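Side-chain contacts in homospermidine synthase (Legionella pneumophila subsp. pneumophila str. Philadelphia 1, PDB 2PH5), which binds NAD and probably catalyses the formation of the polyamine homospermidine: residues 355-360 / 393-398; 207-212 / 223-228; 157-162 / 317-322. All coordinates share one frame; numbering follows the deposited sequence.

Overall arrangement
All three contacts meet on the mixed sheet, whose strands 311-322, 202-213 and 352-364 lie side by side. The centres of contacts 1 and 2 are about 10 Å apart, those of contacts 1 and 3 about 11 Å, and those of contacts 2 and 3 about 14 Å. Contacts 1 and 3 both reach the nicotinamide end of NAD and touch each other where L359 CD2 lies 3.5 Å from A158 CB. E207, from segment 207-212 of contact 2, runs between the other two, with OE1 hydrogen-bonded to Y319 OH and OE2 close to D357 OD1 (2.9 Å), two like-charged carboxylates. The T225 side chain stays about 9 Å from NAD, though S227 touches the cofactor.

Contact 1 (355-360 / 393-398); sequences GCDELG and SLQVVA. With NAD (nicotinamide-adenine-dinucleotide), chain C.
Q395 leaves its helix with CG beside the backbone N (chi1 -65°) and then runs extended, carrying its amide straight to strand 352-364, where D357 holds its carboxylate anti to the backbone N. The two side chains cross with their amide and carboxylate planes 60° apart. Q395 OE1 sits over the carboxylate carbon, 3.3 Å from D357 CG, and is equally far from both carboxylate oxygens, so the approach is to a face and involves no hydrogen bond. The other branch reaches backbone: Q395 NE2 gives a weak, bent bond to D357 O at 3.2 Å (N-H...O 128°). The same NE2 is hydrogen-bonded to S375 OG on strand 370-378, so the amide bridges two neighbouring strands. L359 CB packs 3.9 Å from Q395 NE2. D357 OD2 has its own partner in T392 OG1, just ahead of the segment 393-398. One residue on from Q395, V396 places CG1 3.5 Å from NAD C4N, the nicotinamide carbon that exchanges hydride in NAD chemistry. The arrangement is a helix laid on a beta-sheet through a buried glutamine, forming one wall of the nicotinamide pocket.

Contact 2 (207-212 / 223-228); sequences EQDSQV and VNTWSA
T225 meets D209 and Q211 just beyond strand 221-224, at an Asx turn in which D209 OD1 accepts from the backbone N of Q211 at 3.1 Å (N-H...O 162°). A single hydrogen bond crosses between the segments, and the others brace the D209 carboxylate for it. The crossing bond runs from T225 OG1 to D209 OD2 at 2.7 Å, coming in on the syn side but 30° out of the carboxylate plane. With chi1 at 49°, T225 OG1 sits between its own N and carbonyl carbon and points at D209 OD2. The other oxygen, D209 OD1, also takes Q211 NE2, at 2.8 Å, so two donors from one residue grip it and keep the carboxylate from turning. T392 OG1 joins this polar cluster, hydrogen-bonded to both T225 OG1 and Q211 NE2, while Q211 OE1 is bonded to A391 N.

Nonpolar packing is lighter. T225 CG2 rests over the face of the Q211 amide, 3.5 Å from NE2, and the two side chains cross at a slant.

A ring and a cap complete the bend. T225 OG1 lies at the edge of the W226 indole, in its plane, and N224 ND2 stands 2.9 Å above one indole face, toward the rim. W226 NE1 is hydrogen-bonded to Y321 OH. The bend ends in an N-cap, where S227 OG takes G230 N at the start of helix 228-236.

Contact 3 (157-162 / 317-322); sequences GANPGL and VHYAYN. With NAD (nicotinamide-adenine-dinucleotide), chain C.
N159 and Y319 meet across a narrow front, with N159 OD1 3.4 Å from Y319 OH and 3.5 Å from CZ. No hydrogen bond joins them; Y319 OH has its partner in E207 OE1. The N159 side chain adopts chi1 65°, CG lying between the backbone N and the carbonyl carbon, which places the amide between Y319 and NAD; rotation about CB-CG then turns OD1 to the tyrosine and ND2 to the cofactor. Y319, by contrast, stretches out from its strand with CG anti to the backbone N, and its ring is turned 86° from the N159 amide plane. One ring face is covered toward its rim by Y321 CB.

The same segment, 157-162, grips the nicotinamide carboxamide. N159 N gives NAD O7N a straight bond of 2.8 Å (167°), A158 N adds a weak one, and N159 ND2 a long, weak one. P160 O, after a cis peptide bond, accepts NAD N7N at 3.0 Å, so both ends of the carboxamide are held. G157, having no CB, leaves room for that group, its CA 3.0 Å from NAD N7N.

The contact lies where the N-terminal end of helix 158-176 meets the sheet: N159 also touches V205 on strand 202-213, next to strand 311-322, and P160 rests on E295 of helix 295-302.

Contact 1 (355-360 / 393-398)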
loop_
_atom_site.group_PDB
_atom_site.type_symbol
_atom_site.label_atom_id
_atom_site.label_comp_id
_atom_site.label_asym_id
_atom_site.label_seq_id
_atom_site.Cartn_x
_atom_site.Cartn_y
_atom_site.Cartn_z
ATOM N N GLY A 355 -0.000 13.470 12.926
ATOM C CA GLY A 355 0.106 13.708 11.497
ATOM C C GLY A 355 -0.367 15.049 10.974
ATOM O O GLY A 355 -0.881 15.885 11.714
ATOM N N CYS A 356 -0.196 15.248 9.676
ATOM C CA CYS A 356 -0.594 16.495 9.064
ATOM C C CYS A 356 -0.908 16.315 7.585
ATOM O O CYS A 356 -0.653 15.259 7.001
ATOM C CB CYS A 356 0.512 17.535 9.242
ATOM S SG CYS A 356 2.050 17.101 8.438
ATOM N N ASP A 357 -1.468 17.353 6.983
ATOM C CA ASP A 357 -1.822 17.298 5.582
ATOM C C ASP A 357 -1.072 18.403 4.845
ATOM O O ASP A 357 -1.289 19.589 5.114
ATOM C CB ASP A 357 -3.333 17.486 5.424
ATOM C CG ASP A 357 -3.836 17.067 4.055
ATOM O OD1 ASP A 357 -3.100 17.274 3.065
ATOM O OD2 ASP A 357 -4.970 16.546 3.969
ATOM N N GLU A 358 -0.172 18.013 3.942
ATOM C CA GLU A 358 0.592 18.985 3.166
ATOM C C GLU A 358 0.012 19.142 1.787
ATOM O O GLU A 358 0.336 18.378 0.886
ATOM C CB GLU A 358 2.053 18.577 3.000
ATOM C CG GLU A 358 2.927 19.015 4.125
ATOM C CD GLU A 358 4.357 19.305 3.694
ATOM O OE1 GLU A 358 4.957 18.485 2.942
ATOM O OE2 GLU A 358 4.877 20.357 4.129
ATOM N N LEU A 359 -0.844 20.139 1.624
ATOM C CA LEU A 359 -1.469 20.406 0.341
ATOM C C LEU A 359 -0.793 21.611 -0.296
ATOM O O LEU A 359 -0.620 22.639 0.352
ATOM C CB LEU A 359 -2.957 20.698 0.527
ATOM C CG LEU A 359 -3.673 21.214 -0.725
ATOM C CD1 LEU A 359 -3.594 20.157 -1.813
ATOM C CD2 LEU A 359 -5.143 21.545 -0.397
ATOM N N GLY A 360 -0.402 21.480 -1.558
ATOM C CA GLY A 360 0.246 22.587 -2.229
ATOM C C GLY A 360 0.498 22.320 -3.697
ATOM O O GLY A 360 0.094 21.283 -4.224
ATOM N N SER A 393 -10.093 18.253 6.226
ATOM C CA SER A 393 -11.343 18.997 6.150
ATOM C C SER A 393 -11.135 20.494 6.369
ATOM O O SER A 393 -11.684 21.316 5.630
ATOM C CB SER A 393 -12.357 18.461 7.168
ATOM O OG SER A 393 -11.918 18.682 8.495
ATOM N N LEU A 394 -10.333 20.848 7.372
ATOM C CA LEU A 394 -10.089 22.256 7.679
ATOM C C LEU A 394 -9.521 23.053 6.510
ATOM O O LEU A 394 -9.825 24.235 6.354
ATOM C CB LEU A 394 -9.159 22.413 8.889
ATOM C CG LEU A 394 -9.032 23.865 9.384
ATOM C CD1 LEU A 394 -10.438 24.429 9.609
ATOM C CD2 LEU A 394 -8.221 23.928 10.684
ATOM N N GLN A 395 -8.703 22.417 5.684
ATOM C CA GLN A 395 -8.131 23.135 4.559
ATOM C C GLN A 395 -9.207 23.377 3.503
ATOM O O GLN A 395 -9.156 24.361 2.760
ATOM C CB GLN A 395 -6.965 22.354 3.953
ATOM C CG GLN A 395 -5.785 22.196 4.873
ATOM C CD GLN A 395 -4.738 21.246 4.309
ATOM O OE1 GLN A 395 -5.050 20.119 3.933
ATOM N NE2 GLN A 395 -3.490 21.698 4.253
ATOM N N VAL A 396 -10.198 22.492 3.456
ATOM C CA VAL A 396 -11.269 22.623 2.479
ATOM C C VAL A 396 -12.277 23.693 2.865
ATOM O O VAL A 396 -12.684 24.498 2.026
ATOM C CB VAL A 396 -12.023 21.299 2.291
ATOM C CG1 VAL A 396 -12.937 21.394 1.086
ATOM C CG2 VAL A 396 -11.033 20.158 2.146
ATOM N N VAL A 397 -12.680 23.705 4.130
ATOM C CA VAL A 397 -13.658 24.680 4.583
ATOM C C VAL A 397 -13.037 26.065 4.750
ATOM O O VAL A 397 -13.732 27.083 4.656
ATOM C CB VAL A 397 -14.356 24.208 5.902
ATOM C CG1 VAL A 397 -15.088 22.898 5.646
ATOM C CG2 VAL A 397 -13.351 24.041 7.030
ATOM N N ALA A 398 -11.728 26.115 4.980
ATOM C CA ALA A 398 -11.057 27.404 5.108
ATOM C C ALA A 398 -11.240 28.135 3.773
ATOM O O ALA A 398 -11.591 29.318 3.736
ATOM C CB ALA A 398 -9.571 27.204 5.417
HETATM P PA NAD C . -20.636 13.416 1.724
HETATM O O1A NAD C . -21.063 12.247 0.878
HETATM O O2A NAD C . -19.943 13.133 3.011
HETATM O O5B NAD C . -21.900 14.380 2.045
HETATM C C5B NAD C . -22.792 14.774 1.006
HETATM C C4B NAD C . -24.155 15.105 1.641
HETATM O O4B NAD C . -25.010 15.445 0.571
HETATM C C3B NAD C . -24.810 13.942 2.393
HETATM O O3B NAD C . -25.134 14.334 3.729
HETATM C C2B NAD C . -26.036 13.621 1.584
HETATM O O2B NAD C . -27.136 13.140 2.323
HETATM C C1B NAD C . -26.298 14.916 0.815
HETATM N N9A NAD C . -26.954 14.762 -0.489
HETATM C C8A NAD C . -26.801 13.643 -1.326
HETATM N N7A NAD C . -27.949 13.343 -1.966
HETATM C C5A NAD C . -28.865 14.246 -1.547
HETATM C C6A NAD C . -30.208 14.422 -1.878
HETATM N N6A NAD C . -30.862 13.660 -2.756
HETATM N N1A NAD C . -30.879 15.463 -1.252
HETATM C C2A NAD C . -30.266 16.297 -0.339
HETATM N N3A NAD C . -28.941 16.148 -0.003
HETATM C C4A NAD C . -28.281 15.125 -0.620
HETATM O O3 NAD C . -19.649 14.243 0.805
HETATM P PN NAD C . -18.879 15.637 0.997
HETATM O O1N NAD C . -17.465 15.409 0.613
HETATM O O2N NAD C . -19.187 16.153 2.378
HETATM O O5D NAD C . -19.701 16.364 -0.146
HETATM C C5D NAD C . -19.526 17.690 -0.578
HETATM C C4D NAD C . -18.679 17.586 -1.830
HETATM O O4D NAD C . -17.558 18.417 -1.691
HETATM C C3D NAD C . -18.554 16.858 -3.152
HETATM O O3D NAD C . -19.337 17.471 -4.164
HETATM C C2D NAD C . -17.061 16.947 -3.415
HETATM O O2D NAD C . -16.719 16.806 -4.764
HETATM C C1D NAD C . -16.686 18.290 -2.799
HETATM N N1N NAD C . -15.331 18.399 -2.209
HETATM C C2N NAD C . -14.444 19.342 -2.678
HETATM C C3N NAD C . -13.176 19.418 -2.064
HETATM C C7N NAD C . -12.158 20.417 -2.494
HETATM O O7N NAD C . -10.961 20.424 -1.825
HETATM N N7N NAD C . -12.373 21.290 -3.456
HETATM C C4N NAD C . -12.817 18.544 -0.989
HETATM C C5N NAD C . -13.756 17.589 -0.543
HETATM C C6N NAD C . -15.002 17.508 -1.136
#

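Contact 2 (207-212 / 223-228)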
loop_
_atom_site.group_PDB
_atom_site.type_symbol
_atom_site.label_atom_id
_atom_site.label_comp_id
_atom_site.label_asym_id
_atom_site.label_seq_id
_atom_site.Cartn_x
_atom_site.Cartn_y
_atom_site.Cartn_z
ATOM N N GLU A 207 0.298 16.740 -2.791
ATOM C CA GLU A 207 -0.253 16.644 -1.448
ATOM C C GLU A 207 0.172 15.339 -0.810
ATOM O O GLU A 207 0.273 14.307 -1.476
ATOM C CB GLU A 207 -1.786 16.719 -1.481
ATOM C CG GLU A 207 -2.457 16.576 -0.117
ATOM C CD GLU A 207 -3.980 16.599 -0.195
ATOM O OE1 GLU A 207 -4.518 16.929 -1.277
ATOM O OE2 GLU A 207 -4.644 16.297 0.828
ATOM N N GLN A 208 0.411 15.394 0.491
ATOM C CA GLN A 208 0.817 14.214 1.218
ATOM C C GLN A 208 0.162 14.220 2.589
ATOM O O GLN A 208 0.503 15.030 3.446
ATOM C CB GLN A 208 2.331 14.193 1.330
ATOM C CG GLN A 208 2.917 12.809 1.236
ATOM C CD GLN A 208 4.318 12.838 0.674
ATOM O OE1 GLN A 208 5.075 11.871 0.796
ATOM N NE2 GLN A 208 4.673 13.958 0.038
ATOM N N ASP A 209 -0.796 13.313 2.766
ATOM C CA ASP A 209 -1.550 13.166 4.007
ATOM C C ASP A 209 -0.834 12.154 4.886
ATOM O O ASP A 209 -0.712 10.979 4.520
ATOM C CB ASP A 209 -2.963 12.654 3.693
ATOM C CG ASP A 209 -3.962 12.937 4.807
ATOM O OD1 ASP A 209 -3.604 12.831 6.003
ATOM O OD2 ASP A 209 -5.124 13.252 4.478
ATOM N N SER A 210 -0.369 12.611 6.046
ATOM C CA SER A 210 0.334 11.744 6.990
ATOM C C SER A 210 -0.479 11.506 8.266
ATOM O O SER A 210 0.058 11.044 9.268
ATOM C CB SER A 210 1.698 12.351 7.363
ATOM O OG SER A 210 1.562 13.587 8.046
ATOM N N GLN A 211 -1.770 11.817 8.243
ATOM C CA GLN A 211 -2.579 11.610 9.437
ATOM C C GLN A 211 -2.725 10.118 9.748
ATOM O O GLN A 211 -3.202 9.354 8.914
ATOM C CB GLN A 211 -3.951 12.280 9.266
ATOM C CG GLN A 211 -3.813 13.787 8.981
ATOM C CD GLN A 211 -5.119 14.472 8.626
ATOM O OE1 GLN A 211 -5.896 14.873 9.511
ATOM N NE2 GLN A 211 -5.376 14.609 7.320
ATOM N N VAL A 212 -2.268 9.709 10.933
ATOM C CA VAL A 212 -2.369 8.316 11.366
ATOM C C VAL A 212 -3.497 8.210 12.382
ATOM O O VAL A 212 -3.954 9.223 12.912
ATOM C CB VAL A 212 -1.071 7.798 12.023
ATOM C CG1 VAL A 212 0.018 7.677 10.980
ATOM C CG2 VAL A 212 -0.650 8.718 13.156
ATOM N N VAL A 223 -11.070 3.563 4.483
ATOM C CA VAL A 223 -10.849 4.633 5.447
ATOM C C VAL A 223 -10.094 5.806 4.817
ATOM O O VAL A 223 -9.094 5.621 4.116
ATOM C CB VAL A 223 -10.072 4.090 6.675
ATOM C CG1 VAL A 223 -10.034 5.127 7.794
ATOM C CG2 VAL A 223 -10.747 2.824 7.179
ATOM N N ASN A 224 -10.580 7.018 5.066
ATOM C CA ASN A 224 -9.963 8.199 4.488
ATOM C C ASN A 224 -10.231 9.437 5.329
ATOM O O ASN A 224 -11.186 9.489 6.107
ATOM C CB ASN A 224 -10.476 8.396 3.059
ATOM C CG ASN A 224 -9.686 9.442 2.288
ATOM O OD1 ASN A 224 -8.495 9.648 2.527
ATOM N ND2 ASN A 224 -10.350 10.097 1.341
ATOM N N THR A 225 -9.371 10.433 5.180
ATOM C CA THR A 225 -9.520 11.658 5.933
ATOM C C THR A 225 -10.666 12.488 5.385
ATOM O O THR A 225 -11.080 13.469 5.999
ATOM C CB THR A 225 -8.217 12.442 5.920
ATOM O OG1 THR A 225 -7.733 12.544 4.577
ATOM C CG2 THR A 225 -7.174 11.708 6.778
ATOM N N TRP A 226 -11.166 12.092 4.219
ATOM C CA TRP A 226 -12.308 12.757 3.598
ATOM C C TRP A 226 -13.183 11.689 2.960
ATOM O O TRP A 226 -12.964 10.499 3.188
ATOM C CB TRP A 226 -11.881 13.784 2.549
ATOM C CG TRP A 226 -10.871 13.305 1.566
ATOM C CD1 TRP A 226 -9.561 13.031 1.815
ATOM C CD2 TRP A 226 -11.065 13.109 0.158
ATOM N NE1 TRP A 226 -8.921 12.681 0.652
ATOM C CE2 TRP A 226 -9.814 12.720 -0.380
ATOM C CE3 TRP A 226 -12.170 13.227 -0.700
ATOM C CZ2 TRP A 226 -9.636 12.447 -1.747
ATOM C CZ3 TRP A 226 -11.989 12.954 -2.063
ATOM C CH2 TRP A 226 -10.729 12.570 -2.566
ATOM N N SER A 227 -14.165 12.099 2.166
ATOM C CA SER A 227 -15.066 11.140 1.543
ATOM C C SER A 227 -14.400 9.940 0.880
ATOM O O SER A 227 -13.645 10.088 -0.084
ATOM C CB SER A 227 -15.949 11.819 0.506
ATOM O OG SER A 227 -16.763 10.851 -0.125
ATOM N N ALA A 228 -14.700 8.750 1.393
ATOM C CA ALA A 228 -14.135 7.538 0.822
ATOM C C ALA A 228 -14.625 7.375 -0.623
ATOM O O ALA A 228 -13.837 7.055 -1.515
ATOM C CB ALA A 228 -14.514 6.319 1.658
#

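Contact 3 (157-162 / 317-322)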
loop_
_atom_site.group_PDB
_atom_site.type_symbol
_atom_site.label_atom_id
_atom_site.label_comp_id
_atom_site.label_asym_id
_atom_site.label_seq_id
_atom_site.Cartn_x
_atom_site.Cartn_y
_atom_site.Cartn_z
ATOM N N GLY A 157 -12.987 24.713 -3.403
ATOM C CA GLY A 157 -12.650 24.013 -2.173
ATOM C C GLY A 157 -11.145 24.118 -2.037
ATOM O O GLY A 157 -10.563 25.074 -2.536
ATOM N N ALA A 158 -10.509 23.158 -1.373
ATOM C CA ALA A 158 -9.061 23.193 -1.230
ATOM C C ALA A 158 -8.510 22.916 -2.634
ATOM O O ALA A 158 -7.679 23.658 -3.151
ATOM C CB ALA A 158 -8.594 22.138 -0.233
ATOM N N ASN A 159 -8.958 21.832 -3.251
ATOM C CA ASN A 159 -8.547 21.540 -4.614
ATOM C C ASN A 159 -9.584 20.649 -5.262
ATOM O O ASN A 159 -9.819 19.521 -4.830
ATOM C CB ASN A 159 -7.147 20.898 -4.706
ATOM C CG ASN A 159 -7.079 19.539 -4.082
ATOM O OD1 ASN A 159 -6.203 18.741 -4.418
ATOM N ND2 ASN A 159 -7.987 19.263 -3.149
ATOM N N PRO A 160 -10.233 21.157 -6.313
ATOM C CA PRO A 160 -10.041 22.483 -6.908
ATOM C C PRO A 160 -10.363 23.637 -5.963
ATOM O O PRO A 160 -11.154 23.481 -5.031
ATOM C CB PRO A 160 -10.994 22.459 -8.087
ATOM C CG PRO A 160 -12.150 21.699 -7.513
ATOM C CD PRO A 160 -11.455 20.526 -6.836
ATOM N N GLY A 161 -9.757 24.796 -6.221
ATOM C CA GLY A 161 -10.023 25.962 -5.399
ATOM C C GLY A 161 -8.783 26.670 -4.903
ATOM O O GLY A 161 -8.130 27.406 -5.639
ATOM N N LEU A 162 -8.475 26.446 -3.635
ATOM C CA LEU A 162 -7.322 27.037 -2.997
ATOM C C LEU A 162 -6.072 26.836 -3.843
ATOM O O LEU A 162 -5.207 27.712 -3.908
ATOM C CB LEU A 162 -7.129 26.386 -1.633
ATOM C CG LEU A 162 -6.011 26.907 -0.744
ATOM C CD1 LEU A 162 -6.211 28.393 -0.455
ATOM C CD2 LEU A 162 -6.018 26.103 0.543
ATOM N N VAL A 317 0.000 19.720 -16.450
ATOM C CA VAL A 317 -0.661 19.844 -15.159
ATOM C C VAL A 317 -1.430 18.585 -14.785
ATOM O O VAL A 317 -2.250 18.091 -15.562
ATOM C CB VAL A 317 -1.677 21.013 -15.134
ATOM C CG1 VAL A 317 -2.255 21.164 -13.727
ATOM C CG2 VAL A 317 -1.007 22.306 -15.583
ATOM N N HIS A 318 -1.159 18.083 -13.586
ATOM C CA HIS A 318 -1.830 16.912 -13.071
ATOM C C HIS A 318 -1.615 16.811 -11.565
ATOM O O HIS A 318 -0.823 17.559 -10.990
ATOM C CB HIS A 318 -1.357 15.635 -13.791
ATOM C CG HIS A 318 0.052 15.234 -13.485
ATOM N ND1 HIS A 318 0.438 14.758 -12.249
ATOM C CD2 HIS A 318 1.154 15.180 -14.271
ATOM C CE1 HIS A 318 1.716 14.426 -12.291
ATOM N NE2 HIS A 318 2.174 14.670 -13.505
ATOM N N TYR A 319 -2.337 15.882 -10.947
ATOM C CA TYR A 319 -2.318 15.660 -9.507
ATOM C C TYR A 319 -1.328 14.538 -9.115
ATOM O O TYR A 319 -1.211 13.531 -9.811
ATOM C CB TYR A 319 -3.761 15.306 -9.081
ATOM C CG TYR A 319 -4.108 15.416 -7.605
ATOM C CD1 TYR A 319 -5.310 14.886 -7.108
ATOM C CD2 TYR A 319 -3.241 16.038 -6.703
ATOM C CE1 TYR A 319 -5.633 14.972 -5.740
ATOM C CE2 TYR A 319 -3.548 16.133 -5.343
ATOM C CZ TYR A 319 -4.744 15.599 -4.871
ATOM O OH TYR A 319 -5.046 15.705 -3.527
ATOM N N ALA A 320 -0.603 14.739 -8.015
ATOM C CA ALA A 320 0.358 13.764 -7.475
ATOM C C ALA A 320 -0.055 13.610 -6.008
ATOM O O ALA A 320 0.480 14.283 -5.121
ATOM C CB ALA A 320 1.791 14.313 -7.570
ATOM N N TYR A 321 -1.016 12.726 -5.769
ATOM C CA TYR A 321 -1.585 12.509 -4.440
ATOM C C TYR A 321 -1.078 11.306 -3.667
ATOM O O TYR A 321 -0.907 10.219 -4.211
ATOM C CB TYR A 321 -3.107 12.380 -4.565
ATOM C CG TYR A 321 -3.874 12.295 -3.255
ATOM C CD1 TYR A 321 -4.973 11.448 -3.129
ATOM C CD2 TYR A 321 -3.557 13.121 -2.170
ATOM C CE1 TYR A 321 -5.740 11.427 -1.971
ATOM C CE2 TYR A 321 -4.327 13.108 -0.998
ATOM C CZ TYR A 321 -5.418 12.258 -0.910
ATOM O OH TYR A 321 -6.191 12.247 0.230
ATOM N N ASN A 322 -0.866 11.514 -2.376
ATOM C CA ASN A 322 -0.434 10.448 -1.489
ATOM C C ASN A 322 -1.329 10.621 -0.271
ATOM O O ASN A 322 -1.079 11.482 0.580
ATOM C CB ASN A 322 1.030 10.617 -1.102
ATOM C CG ASN A 322 1.578 9.408 -0.373
ATOM O OD1 ASN A 322 2.674 9.449 0.179
ATOM N ND2 ASN A 322 0.822 8.321 -0.372
HETATM P PA NAD C . -20.636 13.416 1.724
HETATM O O1A NAD C . -21.063 12.247 0.878
HETATM O O2A NAD C . -19.943 13.133 3.011
HETATM O O5B NAD C . -21.900 14.380 2.045
HETATM C C5B NAD C . -22.792 14.774 1.006
HETATM C C4B NAD C . -24.155 15.105 1.641
HETATM O O4B NAD C . -25.010 15.445 0.571
HETATM C C3B NAD C . -24.810 13.942 2.393
HETATM O O3B NAD C . -25.134 14.334 3.729
HETATM C C2B NAD C . -26.036 13.621 1.584
HETATM O O2B NAD C . -27.136 13.140 2.323
HETATM C C1B NAD C . -26.298 14.916 0.815
HETATM N N9A NAD C . -26.954 14.762 -0.489
HETATM C C8A NAD C . -26.801 13.643 -1.326
HETATM N N7A NAD C . -27.949 13.343 -1.966
HETATM C C5A NAD C . -28.865 14.246 -1.547
HETATM C C6A NAD C . -30.208 14.422 -1.878
HETATM N N6A NAD C . -30.862 13.660 -2.756
HETATM N N1A NAD C . -30.879 15.463 -1.252
HETATM C C2A NAD C . -30.266 16.297 -0.339
HETATM N N3A NAD C . -28.941 16.148 -0.003
HETATM C C4A NAD C . -28.281 15.125 -0.620
HETATM O O3 NAD C . -19.649 14.243 0.805
HETATM P PN NAD C . -18.879 15.637 0.997
HETATM O O1N NAD C . -17.465 15.409 0.613
HETATM O O2N NAD C . -19.187 16.153 2.378
HETATM O O5D NAD C . -19.701 16.364 -0.146
HETATM C C5D NAD C . -19.526 17.690 -0.578
HETATM C C4D NAD C . -18.679 17.586 -1.830
HETATM O O4D NAD C . -17.558 18.417 -1.691
HETATM C C3D NAD C . -18.554 16.858 -3.152
HETATM O O3D NAD C . -19.337 17.471 -4.164
HETATM C C2D NAD C . -17.061 16.947 -3.415
HETATM O O2D NAD C . -16.719 16.806 -4.764
HETATM C C1D NAD C . -16.686 18.290 -2.799
HETATM N N1N NAD C . -15.331 18.399 -2.209
HETATM C C2N NAD C . -14.444 19.342 -2.678
HETATM C C3N NAD C . -13.176 19.418 -2.064
HETATM C C7N NAD C . -12.158 20.417 -2.494
HETATM O O7N NAD C . -10.961 20.424 -1.825
HETATM N N7N NAD C . -12.373 21.290 -3.456
HETATM C C4N NAD C . -12.817 18.544 -0.989
HETATM C C5N NAD C . -13.756 17.589 -0.543
HETATM C C6N NAD C . -15.002 17.508 -1.136
#